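Outer membrane associated protein (PDB 6U83) probably anchors the outer membrane to peptidoglycan through this OmpA-like domain, which binds D-alanine, and may act as a porin as a whole protein. Local coordinates at residues 33-36 against 37-41; 63-66 against 67-70; 111-114 against 115-118. All blocks are in the same frame, centred on the assembly; numbering follows the deposited sequence.

Contact 1. Residues 33-36 against 37-41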
loop_
_atom_site.group_PDB
_atom_site.type_symbol
_atom_site.label_atom_id
_atom_site.label_comp_id
_atom_site.label_asym_id
_atom_site.label_seq_id
_atom_site.Cartn_x
_atom_site.Cartn_y
_atom_site.Cartn_z
ATOM N N LYS A 33 1.012 -11.161 7.186
ATOM C CA LYS A 33 1.621 -12.433 6.830
ATOM C C LYS A 33 2.677 -12.222 5.756
ATOM O O LYS A 33 2.698 -11.197 5.078
ATOM C CB LYS A 33 0.562 -13.423 6.341
ATOM C CG LYS A 33 -0.707 -13.437 7.200
ATOM C CD LYS A 33 -0.385 -13.657 8.681
ATOM C CE LYS A 33 -1.604 -14.123 9.475
ATOM N NZ LYS A 33 -1.271 -15.348 10.265
ATOM N N GLN A 34 3.559 -13.207 5.603
ATOM C CA GLN A 34 4.648 -13.084 4.642
ATOM C C GLN A 34 4.109 -13.059 3.217
ATOM O O GLN A 34 3.165 -13.775 2.886
ATOM C CB GLN A 34 5.630 -14.239 4.811
ATOM C CG GLN A 34 6.815 -14.177 3.863
ATOM C CD GLN A 34 7.722 -15.378 3.999
ATOM O OE1 GLN A 34 7.399 -16.465 3.527
ATOM N NE2 GLN A 34 8.859 -15.195 4.662
ATOM N N CYS A 35 4.714 -12.224 2.371
ATOM C CA CYS A 35 4.257 -12.093 0.992
ATOM C C CYS A 35 4.457 -13.398 0.229
ATOM O O CYS A 35 5.529 -14.002 0.282
ATOM C CB CYS A 35 4.993 -10.962 0.266
ATOM S SG CYS A 35 4.728 -9.269 0.885
ATOM N N GLU A 36 3.415 -13.826 -0.476
ATOM C CA GLU A 36 3.483 -14.914 -1.437
ATOM C C GLU A 36 4.086 -14.414 -2.746
ATOM O O GLU A 36 4.208 -13.212 -2.983
ATOM C CB GLU A 36 2.086 -15.480 -1.689
ATOM C CG GLU A 36 1.092 -14.409 -2.137
ATOM C CD GLU A 36 -0.206 -14.976 -2.696
ATOM O OE1 GLU A 36 -0.550 -16.136 -2.371
ATOM O OE2 GLU A 36 -0.881 -14.257 -3.470
ATOM N N GLY A 37 4.457 -15.349 -3.610
ATOM C CA GLY A 37 4.924 -14.964 -4.926
ATOM C C GLY A 37 3.875 -14.173 -5.683
ATOM O O GLY A 37 2.705 -14.570 -5.717
ATOM N N ASN A 38 4.275 -13.045 -6.279
ATOM C CA ASN A 38 3.370 -12.180 -7.043
ATOM C C ASN A 38 2.177 -11.734 -6.202
ATOM O O ASN A 38 1.018 -11.904 -6.589
ATOM C CB ASN A 38 2.897 -12.868 -8.321
ATOM C CG ASN A 38 3.667 -12.419 -9.529
ATOM O OD1 ASN A 38 4.315 -11.372 -9.508
ATOM N ND2 ASN A 38 3.600 -13.199 -10.598
ATOM N N PHE A 39 2.471 -11.154 -5.038
ATOM C CA PHE A 39 1.415 -10.799 -4.099
ATOM C C PHE A 39 0.543 -9.652 -4.602
ATOM O O PHE A 39 -0.564 -9.458 -4.089
ATOM C CB PHE A 39 2.025 -10.429 -2.750
ATOM C CG PHE A 39 2.729 -9.113 -2.759
ATOM C CD1 PHE A 39 2.036 -7.938 -2.478
ATOM C CD2 PHE A 39 4.079 -9.039 -3.061
ATOM C CE1 PHE A 39 2.678 -6.711 -2.501
ATOM C CE2 PHE A 39 4.735 -7.816 -3.079
ATOM C CZ PHE A 39 4.031 -6.649 -2.797
ATOM N N ASN A 40 1.021 -8.874 -5.569
ATOM C CA ASN A 40 0.271 -7.738 -6.088
ATOM C C ASN A 40 -0.704 -8.132 -7.182
ATOM O O ASN A 40 -1.525 -7.300 -7.591
ATOM C CB ASN A 40 1.233 -6.678 -6.625
ATOM C CG ASN A 40 2.278 -7.265 -7.560
ATOM O OD1 ASN A 40 2.256 -8.462 -7.873
ATOM N ND2 ASN A 40 3.204 -6.425 -8.011
ATOM N N LEU A 41 -0.627 -9.369 -7.674
ATOM C CA LEU A 41 -1.591 -9.852 -8.649
ATOM C C LEU A 41 -2.852 -10.403 -7.990
ATOM O O LEU A 41 -3.640 -11.095 -8.644
ATOM C CB LEU A 41 -0.939 -10.898 -9.553
ATOM C CG LEU A 41 -0.292 -10.347 -10.828
ATOM C CD1 LEU A 41 0.655 -9.168 -10.555
ATOM C CD2 LEU A 41 0.427 -11.457 -11.580
#
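Between Cys35 and Phe39 the backbone runs extended through Glu36 and Gly37, reverses at Asn38, whose positive phi, 56°, is left-handed, and brings the ring of Phe39 back beside Cys35. The reversal is not clasped by its own amides: Glu36 O lies 3.4 Å from Phe39 N, at too poor an angle for a hydrogen bond. Beyond it, Leu41 N donates to Asn38 O at 3.2 Å. Cys35 carries the side-chain contact. Its SG stands over one face of the Phe39 ring in a Cys sulfur-aromatic contact, 4.1 Å from the centroid and only slightly off the ring normal, displaced toward the rim on the CD2 side. Cys35 CB packs against Phe39 CD2 at 3.9 Å, an apolar touch. The chi1 of Phe39, 72°, sets CG between the backbone N and the carbonyl carbon, turning the ring back toward the cysteine rather than out along the loop. Glu36 O sits at the ring edge, near its plane, 3.5 Å from Phe39 CB. The Glu36 chain, extended beyond CG, passes with CG 4.1 Å from Phe39 CB. SG is also disulfide-bonded to Cys48 of strand 46-52, the parallel neighbour of strand 33-34, while the Phe39 ring meets Tyr59 with the planes at about 45° and touches Val46 and Cys48. A disulfide sulfur has no proton to give, so its hold on the ring face probably rests on dispersion and polarisability; the covalent tie itself suits the oxidising periplasm, where OmpA-like domains normally reside.

Contact 2. Residues 63-66 against 67-70. With DAL (D-alanine), chain D; EPE (4-(2-hydroxyethyl)-1-piperazine ethanesulfonic acid), chain B.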
loop_
_atom_site.group_PDB
_atom_site.type_symbol
_atom_site.label_atom_id
_atom_site.label_comp_id
_atom_site.label_asym_id
_atom_site.label_seq_id
_atom_site.Cartn_x
_atom_site.Cartn_y
_atom_site.Cartn_z
ATOM N N LYS A 63 -6.701 -2.067 -3.291
ATOM C CA LYS A 63 -7.347 -2.046 -4.595
ATOM C C LYS A 63 -8.628 -1.227 -4.537
ATOM O O LYS A 63 -9.225 -1.040 -3.473
ATOM C CB LYS A 63 -7.666 -3.468 -5.063
ATOM C CG LYS A 63 -6.473 -4.397 -5.035
ATOM C CD LYS A 63 -5.744 -4.405 -6.350
ATOM C CE LYS A 63 -4.308 -4.773 -6.111
ATOM N NZ LYS A 63 -3.578 -4.956 -7.377
ATOM N N PHE A 64 -9.051 -0.749 -5.710
ATOM C CA PHE A 64 -10.224 0.099 -5.852
ATOM C C PHE A 64 -11.095 -0.376 -7.006
ATOM O O PHE A 64 -10.591 -0.826 -8.043
ATOM C CB PHE A 64 -9.834 1.569 -6.125
ATOM C CG PHE A 64 -9.192 2.262 -4.971
ATOM C CD1 PHE A 64 -7.827 2.145 -4.747
ATOM C CD2 PHE A 64 -9.942 3.074 -4.127
ATOM C CE1 PHE A 64 -7.222 2.824 -3.701
ATOM C CE2 PHE A 64 -9.329 3.759 -3.069
ATOM C CZ PHE A 64 -7.971 3.620 -2.857
ATOM N N ALA A 65 -12.409 -0.231 -6.838
ATOM C CA ALA A 65 -13.319 -0.484 -7.945
ATOM C C ALA A 65 -13.175 0.590 -9.034
ATOM O O ALA A 65 -12.614 1.676 -8.828
ATOM C CB ALA A 65 -14.765 -0.530 -7.452
ATOM N N TYR A 66 -13.717 0.274 -10.203
ATOM C CA TYR A 66 -13.544 1.103 -11.381
ATOM C C TYR A 66 -14.075 2.518 -11.145
ATOM O O TYR A 66 -15.228 2.707 -10.743
ATOM C CB TYR A 66 -14.257 0.422 -12.555
ATOM C CG TYR A 66 -14.278 1.232 -13.823
ATOM C CD1 TYR A 66 -13.179 1.252 -14.666
ATOM C CD2 TYR A 66 -15.389 1.997 -14.170
ATOM C CE1 TYR A 66 -13.186 1.983 -15.824
ATOM C CE2 TYR A 66 -15.409 2.751 -15.335
ATOM C CZ TYR A 66 -14.297 2.746 -16.156
ATOM O OH TYR A 66 -14.292 3.484 -17.320
ATOM N N ASP A 67 -13.218 3.518 -11.368
ATOM C CA ASP A 67 -13.551 4.943 -11.299
ATOM C C ASP A 67 -13.830 5.414 -9.877
ATOM O O ASP A 67 -14.376 6.514 -9.685
ATOM C CB ASP A 67 -14.749 5.281 -12.194
ATOM C CG ASP A 67 -14.708 6.696 -12.742
ATOM O OD1 ASP A 67 -13.633 7.336 -12.709
ATOM O OD2 ASP A 67 -15.770 7.169 -13.209
ATOM N N LYS A 68 -13.482 4.614 -8.870
ATOM C CA LYS A 68 -13.757 4.927 -7.478
ATOM C C LYS A 68 -12.474 5.274 -6.738
ATOM O O LYS A 68 -11.403 4.717 -7.008
ATOM C CB LYS A 68 -14.439 3.749 -6.777
ATOM C CG LYS A 68 -15.844 3.493 -7.290
ATOM C CD LYS A 68 -16.797 4.599 -6.877
ATOM C CE LYS A 68 -18.189 4.347 -7.424
ATOM N NZ LYS A 68 -19.204 5.166 -6.723
ATOM N N ALA A 69 -12.598 6.194 -5.787
ATOM C CA ALA A 69 -11.510 6.489 -4.860
ATOM C C ALA A 69 -11.903 6.162 -3.427
ATOM O O ALA A 69 -11.218 6.589 -2.485
ATOM C CB ALA A 69 -11.079 7.955 -4.966
ATOM N N THR A 70 -13.003 5.439 -3.255
ATOM C CA THR A 70 -13.498 5.017 -1.956
ATOM C C THR A 70 -12.839 3.715 -1.521
ATOM O O THR A 70 -12.605 2.823 -2.339
ATOM C CB THR A 70 -15.006 4.810 -2.046
ATOM O OG1 THR A 70 -15.604 5.981 -2.615
ATOM C CG2 THR A 70 -15.588 4.543 -0.682
HETATM N N DAL D . -9.016 3.929 -15.303
HETATM C CA DAL D . -10.091 3.570 -14.389
HETATM C CB DAL D . -11.238 4.589 -14.483
HETATM C C DAL D . -9.614 3.428 -12.945
HETATM O O DAL D . -10.455 3.269 -12.057
HETATM O OXT DAL D . -8.409 3.467 -12.632
HETATM N N1 EPE B . -14.581 7.268 -17.984
HETATM C C2 EPE B . -15.059 6.515 -16.825
HETATM C C3 EPE B . -16.398 7.110 -16.409
HETATM N N4 EPE B . -16.293 8.519 -16.117
HETATM C C5 EPE B . -15.419 9.333 -16.957
HETATM C C6 EPE B . -14.191 8.604 -17.507
HETATM C C7 EPE B . -17.453 9.155 -15.508
HETATM C C8 EPE B . -17.236 9.633 -14.070
HETATM O O8 EPE B . -16.245 10.646 -14.000
HETATM C C9 EPE B . -13.487 6.547 -18.668
HETATM C C10 EPE B . -12.147 6.631 -17.934
HETATM S S EPE B . -11.012 5.338 -18.516
HETATM O O1S EPE B . -11.688 4.064 -18.290
HETATM O O2S EPE B . -9.758 5.328 -17.751
HETATM O O3S EPE B . -10.705 5.507 -19.942
#
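Tyr66 and Asp67 set ring and carboxylate planes 50° apart, with Asp67 CB 3.9 Å from Tyr66 CD2, and both side chains lead away from the loop toward bound D-alanine and a HEPES molecule, probably from the crystallisation liquor. With chi1 near 174°, Tyr66 swings CG away from its backbone N, and the ring extends past the ligand: Tyr66 CE1 comes within 3.5 Å of CB of D-alanine. At the far end Tyr66 OH donates to O1S of the HEPES sulfonate at 2.8 Å, the oxygen lying at the ring edge near its plane. The two oxygens of the Asp67 carboxylate have different partners: OD2 accepts from HEPES N4, and OD1 is hydrogen-bonded to Tyr112 OH of helix 110-130. Tyr66 and Asp67 are the corner residues of a type II beta turn from Ala65 to Lys68, closed by Lys68 N donating to Ala65 O at 3.1 Å from above the carbonyl plane. The flipped central peptide of such a turn points its N-H to the opposite side from a type I turn; here Asp67 N gives a nearly straight bond (166°) to the carboxylate oxygen O of D-alanine, 2.9 Å away. Arg120, the arginine of the OmpA-family helix signature, binds the ligand too, consistent with a peptidoglycan-stem pocket. Lys68 starts back toward the turn, its CB 3.4 Å from Ala65 O, then bends at chi2 so that the ammonium end leads off. Buried Phe64 is turned the other way: its ring meets a run of carbonyls obliquely, CD2 reaching Thr70 O at 3.2 Å and CE2 reaching Ala69 O at 3.5 Å, while its own O accepts from Gln160 NE2.

Contact 3. Residues 111-114 against 115-118. With DAL (D-alanine), chain D.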
loop_
_atom_site.group_PDB
_atom_site.type_symbol
_atom_site.label_atom_id
_atom_site.label_comp_id
_atom_site.label_asym_id
_atom_site.label_seq_id
_atom_site.Cartn_x
_atom_site.Cartn_y
_atom_site.Cartn_z
ATOM N N ILE A 111 -5.021 12.823 -17.920
ATOM C CA ILE A 111 -5.133 13.750 -16.795
ATOM C C ILE A 111 -6.250 13.319 -15.854
ATOM O O ILE A 111 -6.098 13.372 -14.624
ATOM C CB ILE A 111 -5.344 15.184 -17.291
ATOM C CG1 ILE A 111 -4.192 15.574 -18.228
ATOM C CG2 ILE A 111 -5.444 16.125 -16.090
ATOM C CD1 ILE A 111 -4.195 17.000 -18.650
ATOM N N TYR A 112 -7.389 12.889 -16.413
ATOM C CA TYR A 112 -8.458 12.314 -15.606
ATOM C C TYR A 112 -7.918 11.254 -14.655
ATOM O O TYR A 112 -8.188 11.283 -13.450
ATOM C CB TYR A 112 -9.525 11.706 -16.520
ATOM C CG TYR A 112 -10.706 11.082 -15.794
ATOM C CD1 TYR A 112 -10.650 9.778 -15.289
ATOM C CD2 TYR A 112 -11.884 11.795 -15.633
ATOM C CE1 TYR A 112 -11.753 9.212 -14.633
ATOM C CE2 TYR A 112 -12.957 11.254 -14.982
ATOM C CZ TYR A 112 -12.890 9.963 -14.488
ATOM O OH TYR A 112 -13.991 9.470 -13.849
ATOM N N ASN A 113 -7.156 10.300 -15.183
ATOM C CA ASN A 113 -6.725 9.176 -14.353
ATOM C C ASN A 113 -5.598 9.560 -13.415
ATOM O O ASN A 113 -5.443 8.952 -12.348
ATOM C CB ASN A 113 -6.294 8.023 -15.236
ATOM C CG ASN A 113 -7.477 7.246 -15.773
ATOM O OD1 ASN A 113 -8.097 6.459 -15.046
ATOM N ND2 ASN A 113 -7.806 7.466 -17.048
ATOM N N GLN A 114 -4.799 10.555 -13.801
ATOM C CA GLN A 114 -3.854 11.142 -12.866
ATOM C C GLN A 114 -4.582 11.702 -11.649
ATOM O O GLN A 114 -4.169 11.489 -10.502
ATOM C CB GLN A 114 -3.052 12.244 -13.570
ATOM C CG GLN A 114 -2.207 13.106 -12.657
ATOM C CD GLN A 114 -0.974 12.385 -12.153
ATOM O OE1 GLN A 114 -0.367 11.585 -12.872
ATOM N NE2 GLN A 114 -0.592 12.666 -10.910
ATOM N N LYS A 115 -5.658 12.449 -11.884
ATOM C CA LYS A 115 -6.391 13.022 -10.764
ATOM C C LYS A 115 -7.023 11.912 -9.937
ATOM O O LYS A 115 -6.945 11.916 -8.703
ATOM C CB LYS A 115 -7.444 14.007 -11.274
ATOM C CG LYS A 115 -7.276 15.424 -10.753
ATOM C CD LYS A 115 -5.894 15.983 -11.067
ATOM C CE LYS A 115 -5.621 17.301 -10.331
ATOM N NZ LYS A 115 -4.156 17.597 -10.318
ATOM N N LEU A 116 -7.632 10.942 -10.616
ATOM C CA LEU A 116 -8.207 9.792 -9.935
ATOM C C LEU A 116 -7.187 9.150 -9.009
ATOM O O LEU A 116 -7.454 8.937 -7.819
ATOM C CB LEU A 116 -8.716 8.809 -10.985
ATOM C CG LEU A 116 -9.287 7.501 -10.481
ATOM C CD1 LEU A 116 -10.298 7.747 -9.360
ATOM C CD2 LEU A 116 -9.900 6.753 -11.669
ATOM N N SER A 117 -5.976 8.918 -9.518
ATOM C CA SER A 117 -4.969 8.235 -8.714
ATOM C C SER A 117 -4.546 9.075 -7.519
ATOM O O SER A 117 -4.276 8.535 -6.438
ATOM C CB SER A 117 -3.758 7.900 -9.573
ATOM O OG SER A 117 -3.049 9.084 -9.853
ATOM N N GLU A 118 -4.447 10.387 -7.707
ATOM C CA GLU A 118 -4.194 11.290 -6.592
ATOM C C GLU A 118 -5.288 11.186 -5.543
ATOM O O GLU A 118 -5.006 11.202 -4.340
ATOM C CB GLU A 118 -4.092 12.736 -7.090
ATOM C CG GLU A 118 -2.894 13.022 -7.977
ATOM C CD GLU A 118 -2.888 14.449 -8.526
ATOM O OE1 GLU A 118 -3.000 15.404 -7.734
ATOM O OE2 GLU A 118 -2.785 14.622 -9.757
HETATM N N DAL D . -9.016 3.929 -15.303
HETATM C CA DAL D . -10.091 3.570 -14.389
HETATM C CB DAL D . -11.238 4.589 -14.483
HETATM C C DAL D . -9.614 3.428 -12.945
HETATM O O DAL D . -10.455 3.269 -12.057
HETATM O OXT DAL D . -8.409 3.467 -12.632
#
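Gln114 and Glu118, one helical turn apart, join through their side chains. Gln114 CB lies 3.1 Å from Lys115 N; the chain then bends at chi2 (74°), bringing CG to 3.3 Å and CD to 3.7 Å from Glu118 OE2 and folding the amide over the next turn. At the tip, Gln114 NE2 donates to Glu118 OE2 at 3.2 Å and 159°; the acceptor lies in the amide plane, whereas the donor comes from above the carboxylate plane. NE2 also has a weak bond to Gly142 O, and Glu118 OE2 also forms a salt bridge with Lys115 NZ, whose hydrogen bond is weak. The backbone oxygen of Gln114 has two donors on one face of its plane: Glu118 N, the routine helical bond, and Ser117 OG at 2.7 Å. On another side of the helix, Asn113 OD1 accepts from N of D-alanine at 2.7 Å, and Leu116 CD2 packs against the ligand's carboxylate. Asn113, Leu116, Ser117 and Arg120 fit the NxxLSxxR signature of OmpA-like domains. Helix 110-130 is the helix of a beta-alpha-beta unit between parallel strands 94-98 and 138-142; Ser117 OG, bonded to Gly144 N, ties it to the loop leaving the second strand.

The contacts follow in series along the chain. Contact 1 runs from strand 33-34 into the loop before strand 46-52, contact 2 lies in the loop joining strand 55-63 to helix 73-89, and contact 3 within helix 110-130. Centres of contacts 1 and 2 are 21 Å apart, yet a probable hydrogen bond from Lys63 NZ to Asn40 O links them. Centres of contacts 2 and 3 are 12 Å apart, and they touch where Asp67 and Lys68 pack on Leu116; both hold D-alanine, so turn and helix line one pocket of the OmpA-like domain. Contact 1 stands about 15 Å from contact 3 at the nearest atoms, away from the pocket, and contributes Cys35 to the disulfide.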